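Local coordinates for hypothetical protein, IPT/TIG domain protein (PDB 4HW6) that is of unknown function but, as a two-domain protein with an IPT/TIG domain and a six-bladed beta-propeller, may bind carbohydrate or other nutrients, at residues 177-181 with 209-213; 158-164 with 182-187; 316-322 with 329-335; 360-366 with 401-407; 235-239 with 301-305. One frame throughout, in Å; residues are numbered along the deposited sequence.

Contact 1: 177-181 with 209-213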
# COMPACT_ATOMS: atom_id res chain seq x y z
N LYS A 177 11.58 -6.35 -16.56
CA LYS A 177 11.72 -5.30 -17.56
C LYS A 177 13.20 -5.08 -17.89
O LYS A 177 14.00 -4.78 -17.01
CB LYS A 177 11.08 -4.00 -17.07
CG LYS A 177 11.23 -2.85 -18.06
CD LYS A 177 10.65 -1.52 -17.59
CE LYS A 177 10.68 -0.49 -18.72
NZ LYS A 177 9.93 -0.95 -19.95
N THR A 178 13.58 -5.22 -19.15
CA THR A 178 14.93 -4.90 -19.58
C THR A 178 14.99 -3.38 -19.67
O THR A 178 14.25 -2.76 -20.43
CB THR A 178 15.29 -5.51 -20.95
OG1 THR A 178 15.11 -6.94 -20.89
CG2 THR A 178 16.75 -5.22 -21.30
N THR A 179 15.85 -2.77 -18.86
CA THR A 179 16.02 -1.32 -18.85
C THR A 179 17.33 -0.89 -19.49
O THR A 179 17.44 0.23 -19.94
CB THR A 179 16.06 -0.78 -17.41
OG1 THR A 179 17.18 -1.38 -16.74
CG2 THR A 179 14.75 -1.09 -16.65
N ASN A 180 18.34 -1.78 -19.48
CA ASN A 180 19.72 -1.43 -19.82
C ASN A 180 20.25 -0.24 -19.01
O ASN A 180 21.08 0.54 -19.48
CB ASN A 180 19.87 -1.18 -21.33
CG ASN A 180 19.71 -2.45 -22.14
OD1 ASN A 180 18.97 -2.48 -23.13
ND2 ASN A 180 20.35 -3.51 -21.71
N ILE A 181 19.76 -0.14 -17.78
CA ILE A 181 20.22 0.83 -16.82
C ILE A 181 20.88 0.05 -15.69
O ILE A 181 20.26 -0.85 -15.12
CB ILE A 181 19.02 1.63 -16.28
CG1 ILE A 181 18.39 2.48 -17.38
CG2 ILE A 181 19.42 2.49 -15.07
CD1 ILE A 181 17.06 3.13 -17.01
N ILE A 209 18.70 10.56 -15.69
CA ILE A 209 17.26 10.40 -15.68
C ILE A 209 16.85 9.98 -17.08
O ILE A 209 17.16 10.65 -18.07
CB ILE A 209 16.50 11.66 -15.24
CG1 ILE A 209 17.06 12.21 -13.94
CG2 ILE A 209 15.01 11.34 -15.12
CD1 ILE A 209 16.34 13.45 -13.43
N TYR A 210 16.20 8.82 -17.15
CA TYR A 210 15.72 8.23 -18.38
C TYR A 210 14.21 8.26 -18.40
O TYR A 210 13.57 8.38 -17.34
CB TYR A 210 16.16 6.78 -18.47
CG TYR A 210 17.62 6.56 -18.74
CD1 TYR A 210 18.11 6.56 -20.04
CD2 TYR A 210 18.52 6.36 -17.69
CE1 TYR A 210 19.44 6.35 -20.32
CE2 TYR A 210 19.88 6.14 -17.96
CZ TYR A 210 20.32 6.12 -19.27
OH TYR A 210 21.66 5.91 -19.61
N LEU A 211 13.65 8.17 -19.61
CA LEU A 211 12.20 8.09 -19.80
C LEU A 211 11.86 6.90 -20.68
O LEU A 211 12.53 6.67 -21.70
CB LEU A 211 11.71 9.39 -20.44
CG LEU A 211 10.21 9.58 -20.69
CD1 LEU A 211 9.83 11.05 -20.52
CD2 LEU A 211 9.83 9.08 -22.07
N PHE A 212 10.82 6.15 -20.32
CA PHE A 212 10.26 5.11 -21.19
C PHE A 212 8.87 5.57 -21.60
O PHE A 212 8.03 5.89 -20.75
CB PHE A 212 10.18 3.75 -20.49
CG PHE A 212 11.52 3.16 -20.15
CD1 PHE A 212 12.19 3.54 -18.97
CD2 PHE A 212 12.12 2.25 -20.98
CE1 PHE A 212 13.44 3.01 -18.67
CE2 PHE A 212 13.37 1.72 -20.68
CZ PHE A 212 14.03 2.10 -19.53
N THR A 213 8.62 5.64 -22.91
CA THR A 213 7.41 6.32 -23.39
C THR A 213 6.17 5.45 -23.27
O THR A 213 6.18 4.28 -23.64
CB THR A 213 7.55 6.79 -24.85
OG1 THR A 213 7.65 5.65 -25.71
CG2 THR A 213 8.77 7.67 -25.04
O HOH W 1 22.97 2.76 -19.47

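Contact 2: 158-164 with 182-187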
# COMPACT_ATOMS: atom_id res chain seq x y z
N VAL A 158 11.74 -0.65 -9.20
CA VAL A 158 13.17 -0.68 -9.50
C VAL A 158 13.86 -1.56 -8.48
O VAL A 158 13.39 -1.71 -7.34
CB VAL A 158 13.81 0.72 -9.46
CG1 VAL A 158 13.34 1.56 -10.66
CG2 VAL A 158 13.50 1.45 -8.15
N GLY A 159 15.01 -2.08 -8.88
CA GLY A 159 15.80 -2.99 -8.08
C GLY A 159 17.25 -2.61 -7.90
O GLY A 159 18.06 -3.47 -7.60
N GLN A 160 17.59 -1.32 -8.05
CA GLN A 160 18.98 -0.85 -8.04
C GLN A 160 19.78 -1.61 -9.09
O GLN A 160 19.49 -1.49 -10.29
CB GLN A 160 19.58 -0.92 -6.64
CG GLN A 160 18.92 0.05 -5.68
CD GLN A 160 19.50 -0.02 -4.28
OE1 GLN A 160 19.58 -1.10 -3.66
NE2 GLN A 160 19.89 1.13 -3.76
N ARG A 161 20.76 -2.43 -8.69
CA ARG A 161 21.52 -3.21 -9.64
C ARG A 161 20.83 -4.49 -10.06
O ARG A 161 21.28 -5.15 -10.98
CB ARG A 161 22.88 -3.60 -9.06
CG ARG A 161 23.71 -2.42 -8.62
CD ARG A 161 25.03 -2.92 -8.09
NE ARG A 161 25.74 -1.83 -7.43
CZ ARG A 161 27.07 -1.77 -7.29
NH1 ARG A 161 27.87 -2.73 -7.75
NH2 ARG A 161 27.61 -0.73 -6.66
N ASP A 162 19.77 -4.86 -9.34
CA ASP A 162 19.01 -6.08 -9.63
C ASP A 162 17.84 -5.79 -10.57
O ASP A 162 17.75 -4.69 -11.15
CB ASP A 162 18.58 -6.75 -8.31
CG ASP A 162 19.78 -6.98 -7.35
OD1 ASP A 162 20.77 -7.55 -7.78
OD2 ASP A 162 19.70 -6.57 -6.17
N ALA A 163 16.98 -6.78 -10.79
CA ALA A 163 15.94 -6.65 -11.81
C ALA A 163 14.88 -5.63 -11.44
O ALA A 163 14.46 -5.51 -10.29
CB ALA A 163 15.27 -7.99 -12.10
N PHE A 164 14.44 -4.95 -12.50
CA PHE A 164 13.25 -4.11 -12.54
C PHE A 164 12.06 -5.02 -12.82
O PHE A 164 12.09 -5.81 -13.77
CB PHE A 164 13.46 -3.15 -13.70
CG PHE A 164 12.52 -1.98 -13.72
CD1 PHE A 164 11.17 -2.14 -13.91
CD2 PHE A 164 13.03 -0.70 -13.61
CE1 PHE A 164 10.33 -1.04 -13.96
CE2 PHE A 164 12.19 0.40 -13.66
CZ PHE A 164 10.85 0.22 -13.83
N GLY A 182 22.12 0.38 -15.36
CA GLY A 182 22.90 -0.38 -14.38
C GLY A 182 22.45 -0.27 -12.94
O GLY A 182 22.61 -1.22 -12.18
N GLN A 183 21.91 0.88 -12.55
CA GLN A 183 21.54 1.08 -11.14
C GLN A 183 20.29 1.92 -11.02
O GLN A 183 20.35 3.14 -10.92
CB GLN A 183 22.70 1.66 -10.34
CG GLN A 183 22.51 1.54 -8.83
CD GLN A 183 23.83 1.67 -8.08
OE1 GLN A 183 24.55 2.68 -8.20
NE2 GLN A 183 24.17 0.66 -7.31
N CYS A 184 19.15 1.24 -11.06
CA CYS A 184 17.86 1.94 -11.09
C CYS A 184 17.47 2.36 -9.69
O CYS A 184 17.12 1.51 -8.85
CB CYS A 184 16.75 1.06 -11.67
SG CYS A 184 16.97 0.61 -13.40
N ALA A 185 17.55 3.67 -9.41
CA ALA A 185 17.39 4.18 -8.04
C ALA A 185 15.98 4.61 -7.67
O ALA A 185 15.65 4.67 -6.49
CB ALA A 185 18.35 5.35 -7.82
N ASP A 186 15.16 4.97 -8.65
CA ASP A 186 13.79 5.42 -8.39
C ASP A 186 12.98 5.34 -9.69
O ASP A 186 13.54 5.28 -10.79
CB ASP A 186 13.78 6.84 -7.80
CG ASP A 186 12.45 7.20 -7.07
OD1 ASP A 186 11.60 6.28 -6.84
OD2 ASP A 186 12.28 8.39 -6.68
N VAL A 187 11.66 5.36 -9.54
CA VAL A 187 10.73 5.30 -10.68
C VAL A 187 9.56 6.20 -10.36
O VAL A 187 9.13 6.28 -9.20
CB VAL A 187 10.27 3.84 -11.01
CG1 VAL A 187 9.65 3.16 -9.78
CG2 VAL A 187 9.33 3.83 -12.20

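Contact 3: 316-322 with 329-335. With EDO (1,2-ethanediol), chain G.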
# COMPACT_ATOMS: atom_id res chain seq x y z
N CYS A 316 10.36 15.18 11.56
CA CYS A 316 10.49 14.13 12.55
C CYS A 316 11.83 13.43 12.50
O CYS A 316 12.57 13.51 11.54
CB CYS A 316 9.33 13.14 12.47
SG CYS A 316 9.36 12.13 11.01
N GLY A 317 12.13 12.75 13.59
CA GLY A 317 13.42 12.12 13.75
C GLY A 317 14.46 13.11 14.23
O GLY A 317 14.19 14.30 14.42
N GLN A 318 15.67 12.59 14.41
CA GLN A 318 16.84 13.41 14.68
C GLN A 318 17.94 12.98 13.73
O GLN A 318 18.31 11.80 13.65
CB GLN A 318 17.31 13.27 16.12
CG GLN A 318 18.47 14.18 16.41
CD GLN A 318 18.83 14.21 17.88
OE1 GLN A 318 18.15 14.87 18.68
NE2 GLN A 318 19.87 13.49 18.23
N HIS A 319 18.43 13.95 12.97
CA HIS A 319 19.47 13.75 11.98
C HIS A 319 20.66 13.01 12.60
O HIS A 319 21.21 13.45 13.62
CB HIS A 319 19.89 15.13 11.49
CG HIS A 319 20.74 15.13 10.25
ND1 HIS A 319 22.00 14.58 10.19
CD2 HIS A 319 20.54 15.74 9.06
CE1 HIS A 319 22.53 14.83 9.00
NE2 HIS A 319 21.66 15.54 8.29
N SER A 320 21.02 11.89 11.99
CA SER A 320 22.17 11.05 12.38
C SER A 320 21.99 10.31 13.73
O SER A 320 22.97 9.86 14.33
CB SER A 320 23.48 11.87 12.36
OG SER A 320 23.65 12.52 11.09
N SER A 321 20.74 10.16 14.20
CA SER A 321 20.45 9.46 15.44
C SER A 321 19.43 8.36 15.16
O SER A 321 18.23 8.55 15.32
CB SER A 321 19.92 10.42 16.52
OG SER A 321 19.80 9.76 17.76
N PRO A 322 19.90 7.20 14.69
CA PRO A 322 18.97 6.11 14.40
C PRO A 322 18.35 5.51 15.66
O PRO A 322 19.00 5.42 16.71
CB PRO A 322 19.85 5.08 13.68
CG PRO A 322 21.22 5.31 14.26
CD PRO A 322 21.30 6.81 14.42
N GLY A 329 7.11 14.43 16.46
CA GLY A 329 8.12 15.17 15.71
C GLY A 329 9.55 14.74 15.99
O GLY A 329 9.92 13.58 15.83
N THR A 330 10.38 15.70 16.37
CA THR A 330 11.80 15.46 16.57
C THR A 330 12.11 14.73 17.88
O THR A 330 13.28 14.49 18.20
CB THR A 330 12.59 16.77 16.47
OG1 THR A 330 12.18 17.68 17.50
CG2 THR A 330 12.46 17.41 15.05
N GLY A 331 11.07 14.37 18.62
CA GLY A 331 11.20 13.42 19.73
C GLY A 331 11.11 11.96 19.31
O GLY A 331 11.49 11.04 20.08
N ALA A 332 10.62 11.73 18.10
CA ALA A 332 10.65 10.39 17.48
C ALA A 332 12.06 10.09 16.99
O ALA A 332 12.85 11.00 16.77
CB ALA A 332 9.68 10.30 16.31
N ARG A 333 12.34 8.80 16.85
CA ARG A 333 13.52 8.32 16.17
C ARG A 333 13.12 7.36 15.08
O ARG A 333 12.20 6.53 15.28
CB ARG A 333 14.48 7.64 17.13
CG ARG A 333 14.97 8.54 18.26
CD ARG A 333 15.92 9.60 17.71
NE ARG A 333 16.44 10.47 18.76
CZ ARG A 333 15.90 11.62 19.15
NH1 ARG A 333 14.76 12.07 18.61
NH2 ARG A 333 16.49 12.30 20.15
N LEU A 334 13.79 7.50 13.94
CA LEU A 334 13.62 6.64 12.78
C LEU A 334 14.90 5.87 12.57
O LEU A 334 15.95 6.22 13.13
CB LEU A 334 13.31 7.46 11.53
CG LEU A 334 12.18 8.48 11.62
CD1 LEU A 334 11.91 9.08 10.25
CD2 LEU A 334 10.90 7.96 12.23
N TRP A 335 14.81 4.81 11.76
CA TRP A 335 15.97 4.00 11.47
C TRP A 335 15.91 3.48 10.03
O TRP A 335 15.27 2.47 9.72
CB TRP A 335 16.14 2.85 12.48
CG TRP A 335 17.56 2.30 12.52
CD1 TRP A 335 18.58 2.61 11.69
CD2 TRP A 335 18.07 1.31 13.41
NE1 TRP A 335 19.72 1.92 12.04
CE2 TRP A 335 19.42 1.10 13.08
CE3 TRP A 335 17.50 0.56 14.44
CZ2 TRP A 335 20.23 0.17 13.74
CZ3 TRP A 335 18.30 -0.35 15.12
CH2 TRP A 335 19.65 -0.54 14.76
C1 EDO G . 20.46 1.02 17.82
O1 EDO G . 21.90 0.94 17.88
C2 EDO G . 20.03 2.26 17.04
O2 EDO G . 20.38 3.44 17.79
O HOH W 2 15.86 9.56 14.12
O HOH W 3 15.77 15.91 17.92

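Contact 4: 360-366 with 401-407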
# COMPACT_ATOMS: atom_id res chain seq x y z
N CYS A 360 8.21 2.91 4.99
CA CYS A 360 8.99 1.78 5.46
C CYS A 360 10.24 2.27 6.19
O CYS A 360 10.99 3.08 5.67
CB CYS A 360 9.39 0.92 4.27
SG CYS A 360 7.96 0.04 3.62
N ASP A 361 10.41 1.80 7.42
CA ASP A 361 11.55 2.16 8.25
C ASP A 361 12.40 0.90 8.20
O ASP A 361 12.20 -0.04 8.95
CB ASP A 361 11.06 2.51 9.65
CG ASP A 361 11.97 3.49 10.40
OD1 ASP A 361 12.51 4.45 9.79
OD2 ASP A 361 12.10 3.32 11.64
N ARG A 362 13.33 0.87 7.24
CA ARG A 362 14.00 -0.35 6.85
C ARG A 362 14.75 -1.02 7.99
O ARG A 362 14.68 -2.25 8.17
CB ARG A 362 14.94 -0.05 5.68
CG ARG A 362 15.72 -1.24 5.17
CD ARG A 362 16.60 -0.82 4.01
NE ARG A 362 17.63 -1.82 3.69
CZ ARG A 362 17.67 -2.61 2.60
NH1 ARG A 362 16.71 -2.62 1.67
NH2 ARG A 362 18.71 -3.43 2.45
N ASP A 363 15.44 -0.23 8.79
CA ASP A 363 16.32 -0.79 9.81
C ASP A 363 15.72 -0.97 11.19
O ASP A 363 16.32 -1.65 12.02
CB ASP A 363 17.65 -0.03 9.83
CG ASP A 363 18.38 -0.11 8.49
OD1 ASP A 363 18.53 -1.21 7.96
OD2 ASP A 363 18.75 0.92 7.93
N SER A 364 14.51 -0.45 11.41
CA SER A 364 13.70 -0.87 12.55
C SER A 364 12.73 -1.99 12.17
O SER A 364 12.05 -2.54 13.04
CB SER A 364 12.91 0.30 13.15
OG SER A 364 11.89 0.71 12.27
N HIS A 365 12.69 -2.32 10.87
CA HIS A 365 11.87 -3.41 10.30
C HIS A 365 10.38 -3.18 10.49
O HIS A 365 9.60 -4.12 10.76
CB HIS A 365 12.31 -4.77 10.84
CG HIS A 365 13.79 -4.98 10.74
ND1 HIS A 365 14.40 -5.42 9.58
CD2 HIS A 365 14.78 -4.84 11.66
CE1 HIS A 365 15.70 -5.52 9.79
NE2 HIS A 365 15.97 -5.14 11.03
N THR A 366 9.95 -1.93 10.27
CA THR A 366 8.57 -1.56 10.46
C THR A 366 8.00 -0.75 9.29
O THR A 366 8.74 -0.15 8.48
CB THR A 366 8.39 -0.74 11.75
OG1 THR A 366 9.24 0.42 11.71
CG2 THR A 366 8.72 -1.57 12.99
N PHE A 401 9.00 -8.33 9.57
CA PHE A 401 9.58 -8.03 8.28
C PHE A 401 11.10 -8.11 8.42
O PHE A 401 11.64 -8.17 9.52
CB PHE A 401 9.29 -6.59 7.87
CG PHE A 401 7.82 -6.27 7.71
CD1 PHE A 401 7.14 -6.64 6.56
CD2 PHE A 401 7.15 -5.56 8.68
CE1 PHE A 401 5.79 -6.32 6.40
CE2 PHE A 401 5.81 -5.24 8.52
CZ PHE A 401 5.13 -5.62 7.38
N ASN A 402 11.78 -8.02 7.29
CA ASN A 402 13.26 -7.98 7.30
C ASN A 402 13.69 -7.03 6.20
O ASN A 402 13.74 -7.41 5.02
CB ASN A 402 13.86 -9.38 7.08
CG ASN A 402 15.34 -9.43 7.36
OD1 ASN A 402 15.99 -8.38 7.53
ND2 ASN A 402 15.90 -10.66 7.44
N HIS A 403 13.98 -5.81 6.62
CA HIS A 403 14.32 -4.70 5.72
C HIS A 403 13.18 -4.33 4.77
O HIS A 403 13.32 -4.31 3.54
CB HIS A 403 15.64 -4.97 5.00
CG HIS A 403 16.81 -4.96 5.92
ND1 HIS A 403 17.88 -5.80 5.76
CD2 HIS A 403 17.08 -4.19 7.00
CE1 HIS A 403 18.77 -5.56 6.72
NE2 HIS A 403 18.31 -4.58 7.48
N PRO A 404 12.01 -4.01 5.35
CA PRO A 404 10.97 -3.48 4.50
C PRO A 404 11.43 -2.15 3.93
O PRO A 404 11.90 -1.30 4.68
CB PRO A 404 9.80 -3.28 5.47
CG PRO A 404 10.41 -3.11 6.81
CD PRO A 404 11.71 -3.86 6.78
N THR A 405 11.26 -1.94 2.63
CA THR A 405 11.89 -0.83 1.95
C THR A 405 10.96 -0.01 1.06
O THR A 405 10.95 1.21 1.12
CB THR A 405 13.08 -1.36 1.11
OG1 THR A 405 13.99 -2.03 1.99
CG2 THR A 405 13.81 -0.24 0.40
N SER A 406 10.16 -0.69 0.26
CA SER A 406 9.27 -0.07 -0.67
C SER A 406 7.82 -0.28 -0.23
O SER A 406 7.49 -1.22 0.52
CB SER A 406 9.53 -0.64 -2.07
OG SER A 406 9.34 -2.05 -2.10
N ILE A 407 6.95 0.63 -0.67
CA ILE A 407 5.57 0.62 -0.28
C ILE A 407 4.68 1.20 -1.39
O ILE A 407 5.04 2.16 -2.07
CB ILE A 407 5.36 1.33 1.08
CG1 ILE A 407 3.92 1.21 1.58
CG2 ILE A 407 5.82 2.80 1.00
CD1 ILE A 407 3.73 1.65 3.03
O HOH W 4 9.51 -6.58 11.92

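Contact 5: 235-239 with 301-305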
# COMPACT_ATOMS: atom_id res chain seq x y z
N VAL A 235 7.86 13.82 -9.15
CA VAL A 235 7.16 14.58 -10.17
C VAL A 235 6.08 15.44 -9.52
O VAL A 235 5.14 14.91 -8.94
CB VAL A 235 6.50 13.68 -11.22
CG1 VAL A 235 5.73 14.51 -12.25
CG2 VAL A 235 7.55 12.84 -11.93
N HIS A 236 6.19 16.75 -9.67
CA HIS A 236 5.21 17.66 -9.07
C HIS A 236 3.86 17.53 -9.77
O HIS A 236 3.80 17.60 -11.00
CB HIS A 236 5.65 19.11 -9.15
CG HIS A 236 4.79 20.04 -8.34
ND1 HIS A 236 3.64 20.62 -8.82
CD2 HIS A 236 4.93 20.47 -7.07
CE1 HIS A 236 3.11 21.37 -7.88
NE2 HIS A 236 3.85 21.27 -6.79
N PRO A 237 2.77 17.38 -8.99
CA PRO A 237 1.47 17.05 -9.58
C PRO A 237 0.76 18.13 -10.40
O PRO A 237 -0.19 17.79 -11.12
CB PRO A 237 0.60 16.69 -8.37
CG PRO A 237 1.26 17.34 -7.21
CD PRO A 237 2.73 17.32 -7.51
N GLN A 238 1.16 19.39 -10.29
CA GLN A 238 0.64 20.44 -11.16
C GLN A 238 1.64 21.01 -12.15
O GLN A 238 1.24 21.35 -13.25
CB GLN A 238 0.02 21.60 -10.36
CG GLN A 238 -1.25 21.21 -9.61
CD GLN A 238 -0.94 20.63 -8.26
OE1 GLN A 238 -0.08 21.16 -7.55
NE2 GLN A 238 -1.61 19.54 -7.90
N ASN A 239 2.91 21.16 -11.76
CA ASN A 239 3.91 21.78 -12.66
C ASN A 239 4.66 20.74 -13.49
O ASN A 239 5.27 21.08 -14.51
CB ASN A 239 4.83 22.80 -11.94
CG ASN A 239 5.93 22.17 -11.10
OD1 ASN A 239 6.45 21.06 -11.36
ND2 ASN A 239 6.32 22.90 -10.06
N ASP A 301 8.34 23.31 1.30
CA ASP A 301 7.14 23.96 0.82
C ASP A 301 7.31 24.47 -0.61
O ASP A 301 8.41 24.87 -1.01
CB ASP A 301 6.75 25.13 1.73
CG ASP A 301 6.25 24.68 3.11
OD1 ASP A 301 5.55 23.67 3.20
OD2 ASP A 301 6.55 25.35 4.11
N TYR A 302 6.21 24.46 -1.35
CA TYR A 302 6.14 24.96 -2.73
C TYR A 302 5.30 26.22 -2.77
O TYR A 302 4.16 26.22 -2.31
CB TYR A 302 5.58 23.87 -3.66
CG TYR A 302 5.43 24.30 -5.09
CD1 TYR A 302 6.53 24.40 -5.93
CD2 TYR A 302 4.18 24.57 -5.63
CE1 TYR A 302 6.40 24.79 -7.23
CE2 TYR A 302 4.03 24.96 -6.94
CZ TYR A 302 5.15 25.06 -7.75
OH TYR A 302 4.98 25.45 -9.06
N ASN A 303 5.88 27.31 -3.29
CA ASN A 303 5.16 28.56 -3.45
C ASN A 303 4.57 28.57 -4.84
O ASN A 303 5.32 28.65 -5.83
CB ASN A 303 6.09 29.76 -3.25
CG ASN A 303 5.38 31.10 -3.42
OD1 ASN A 303 4.57 31.31 -4.33
ND2 ASN A 303 5.69 32.03 -2.52
N ARG A 304 3.25 28.53 -4.94
CA ARG A 304 2.59 28.45 -6.24
C ARG A 304 2.75 29.65 -7.11
O ARG A 304 2.80 29.52 -8.33
CB ARG A 304 1.10 28.26 -6.08
CG ARG A 304 0.80 26.87 -5.72
CD ARG A 304 -0.65 26.55 -5.92
NE ARG A 304 -0.75 25.27 -5.28
CZ ARG A 304 -0.46 24.12 -5.85
NH1 ARG A 304 -0.14 24.04 -7.14
NH2 ARG A 304 -0.53 23.03 -5.12
N GLU A 305 2.79 30.82 -6.49
CA GLU A 305 2.90 32.06 -7.25
C GLU A 305 4.29 32.18 -7.88
O GLU A 305 4.41 32.46 -9.06
CB GLU A 305 2.59 33.27 -6.36
CG GLU A 305 1.17 33.27 -5.82
CD GLU A 305 0.74 34.63 -5.30
OE1 GLU A 305 1.62 35.45 -4.94
OE2 GLU A 305 -0.49 34.88 -5.25

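Contact 1: 177-181 with 209-213
Lys177 lies over Phe212 with its CE carbon 3.9 Å from the ring centroid and 14° off the ring normal, so the methylene lies over one face, displaced toward the rim. The chain runs straight out from the backbone (CG anti to N, chi1 178°) and bends only at chi4, which takes NZ off-centre, 4.6 Å from the same centroid, in a cation-pi contact. NZ also bonds to the carbonyl oxygen of Phe218, so the ammonium is shared between the ring and that polar partner. The rim of the phenyl ring is met differently: Thr179 O lies in the ring plane, 3.9 Å from Phe212 CZ, and Ile181 CD1 comes near that plane, 4.0 Å from Phe212 CE1. Replacing Phe212 by an alanine would probably open a gap beneath Lys177 CE, rob the ammonium of its ring and leave Ile181 CD1 less covered. Ile181 also lies against Tyr210, the two side chains running antiparallel alongside one another. Its CG1 covers one face of the phenol ring, while CD1 comes 3.6 Å from Tyr210 CD2. The loop contains an ST turn, in which Ile181 N donates to Thr179 OG1 at 3.0 Å. A water donates to Asn180 O and has a weak link to Tyr210 OH. Segment 177-181 leaves strand 173-177 and leads to strand 184-189, while Tyr210 and Phe212 belong to or adjoin strand 207-212 of the next sheet. A link from one sheet packed against the following one in this way is characteristic of successive blades in a beta-propeller.

Contact 2: 158-164 with 182-187
Cys184 N donates to Gln160 O at 2.9 Å with an N-H...O angle of 155°, the donor standing above the carbonyl plane. The same oxygen also receives a CH contact from Gln183 CA. The return bond, from Gln160 N to Cys184 O, is 3.0 Å long but weak, its angle being only 126°. Together the two make a single antiparallel bridge, a hydrogen-bonded pair. Gln160 is offered at this point by a type II' turn from Gly159 to Asp162, closed by Asp162 N bonding to Gly159 O, and its side-chain OE1 is hydrogen-bonded to Asn140 ND2. Beside the bridge, Val158 presses its CG1 branch against Cys184 CB (3.6 Å) and Val187 CB (3.8 Å). That methyl reaches both residues because it lies anti to the carbonyl carbon (chi1 -71°). Phe164 adds a looser apolar contact: Cys184 SG lies near the plane of its ring at the edge, 4.2 Å from CD2, and Val187 CG2 comes obliquely to CZ. One residue further along the turn, Arg161 CA makes a CH contact with Gly182 O. Phe164 and Val187 both pack on Met195, so the cluster continues into strand 195-199. The turn joins strands 154-158 and 164-168 of one sheet, and its partner is strand 184-189, which begins the next; such an inter-sheet seam is what adjacent blades of a beta-propeller form.

Contact 3: 316-322 with 329-335
Cys316 sits beside Gly329, and its SG meets Leu334 CD1 at 4.0 Å in an apolar contact. At Gly317 the backbone N donates to Gly329 O over 3.3 Å. Ala332 N reaches that oxygen from the opposite face of its carbonyl plane, so two amides hold it. Gly317 CA in turn makes a CH contact with Ala332 O. Gln318 runs alongside Arg333, its CB 3.7 Å above the centre of the guanidinium. That flat group is held in place by NH1, which bonds to Thr330 O and Ala332 O, both close to the guanidinium plane. A water joins Gln318 OE1 to Thr330 O. These residues belong to the chain crossing from strand 313-315 of one propeller blade toward strand 337-344 of the next. A type II turn from Gln318 to Ser321 reverses the segment, and a second water, accepting from Gln318 N and Leu334 N, lies 2.8 Å from Ser321 O, a likely acceptor. Pro322 then sets CB over one face of the Trp335 indole, 3.6 Å from the centroid of the five-membered ring and 21° off its normal. A 1,2-ethanediol, probably from the crystallisation liquor, covers the same face and donates from O2 to Pro322 O at 2.6 Å.

Contact 4: 360-366 with 401-407
The backbones of Arg362 and His403 approach to 4.5 Å between CA atoms, where Arg362 CA makes a CH contact with Pro404 O and His403 CA another with Arg362 O. The guanidinium of Arg362 stacks flat on the His403 imidazole, with centres 4.6 Å apart and planes at 6°. Its chain reaches this place extended from CG to NE, with CG anti to the backbone N (chi1 180°). From the edge of the group NH1 donates to Thr405 OG1 at 2.8 Å, tilted 22° from the guanidinium plane, and that hydroxyl in turn donates a hydrogen bond to His403 O. An alanine in place of Arg362 would probably uncover the ring face of His403 and deprive Thr405 OG1 of its donor. A second histidine works through its edge: His403 N donates to His365 ND1 at 3.0 Å, close to the ring plane. The two imidazoles meet obliquely, while His403 ND1 is bonded to Asp422. Further along the strands, Cys360 SG lies 3.9 Å from Ile407 CB. A water donates to His365 O and accepts from Phe401 N. His365 and Thr366 facing Asp361 form a G1 bulge, closing the turn between strands 355-361 and 366-370. That turn rests on strand 404-410 of the following sheet, with Pro404 and Ile407 touching strand 415-420, and Thr405 and Ser406 touching strand 143-146.

Contact 5: 235-239 with 301-305
His236 sets NE2 over one face of the Tyr302 ring, 3.5 Å from CD2, with the two side chains running roughly perpendicular to one another. The rings are oblique, their planes at 44° and their centroids 4.3 Å apart. Each side chain leaves its backbone with CG opposite the N (chi1 -170° for His236), which brings the rings together. The other imidazole nitrogen serves its own loop: His236 ND1 accepts from Gln238 N and Asn239 N, one well out of the ring plane and the other tilted from it, so the loop holds the ring's rotation. NE2 meanwhile is hydrogen-bonded to Gly284 O.

Asn239 places CG between its backbone N and carbonyl carbon (chi1 77°), and from there ND2 donates to Tyr302 OH at 3.0 Å, with the hydroxyl lying in the amide plane. ND2 has a further partner in Tyr243 OH, and OD1 is taken up by Lys241 N. Gln238, bent at chi2, presents OE1 to the end of Arg304, whose chain is extended from CG to NE. The guanidinium grips this one oxygen with NH1 at 2.9 Å and NH2 at 3.1 Å. Both nitrogens come from the same face of the amide, and OE1 lies in the guanidinium plane.

Arg304 NH2 also forms a salt bridge with Asp285, so the arginine charge is probably balanced there rather than by the neutral glutamine. The pattern at His236, with ND1 accepting and NE2 bonded to a carbonyl, is consistent with a neutral ring protonated at NE2, and the contact is thus largely directional.

Along the chain contacts 1 and 2 interlock, their segments alternating between residues 158 and 213; contact 5 follows, then contact 3, then contact 4. Contacts 1 and 2 share one junction between sheets, their centres 10 Å apart, with Thr179 packing on Phe164. Contacts 3 and 4 lie 16 Å apart and touch where Trp335 meets Asp361 and Asp363; contact 3 enters the sheet containing strands 337-344 and 355-361, and contact 4 leaves it. Contact 5 stands apart, 26 to 29 Å from the others between centres, joining the sheets of strands 242-244 and 296-301. All five therefore bridge successive blades, and together they sample four of the propeller's seams.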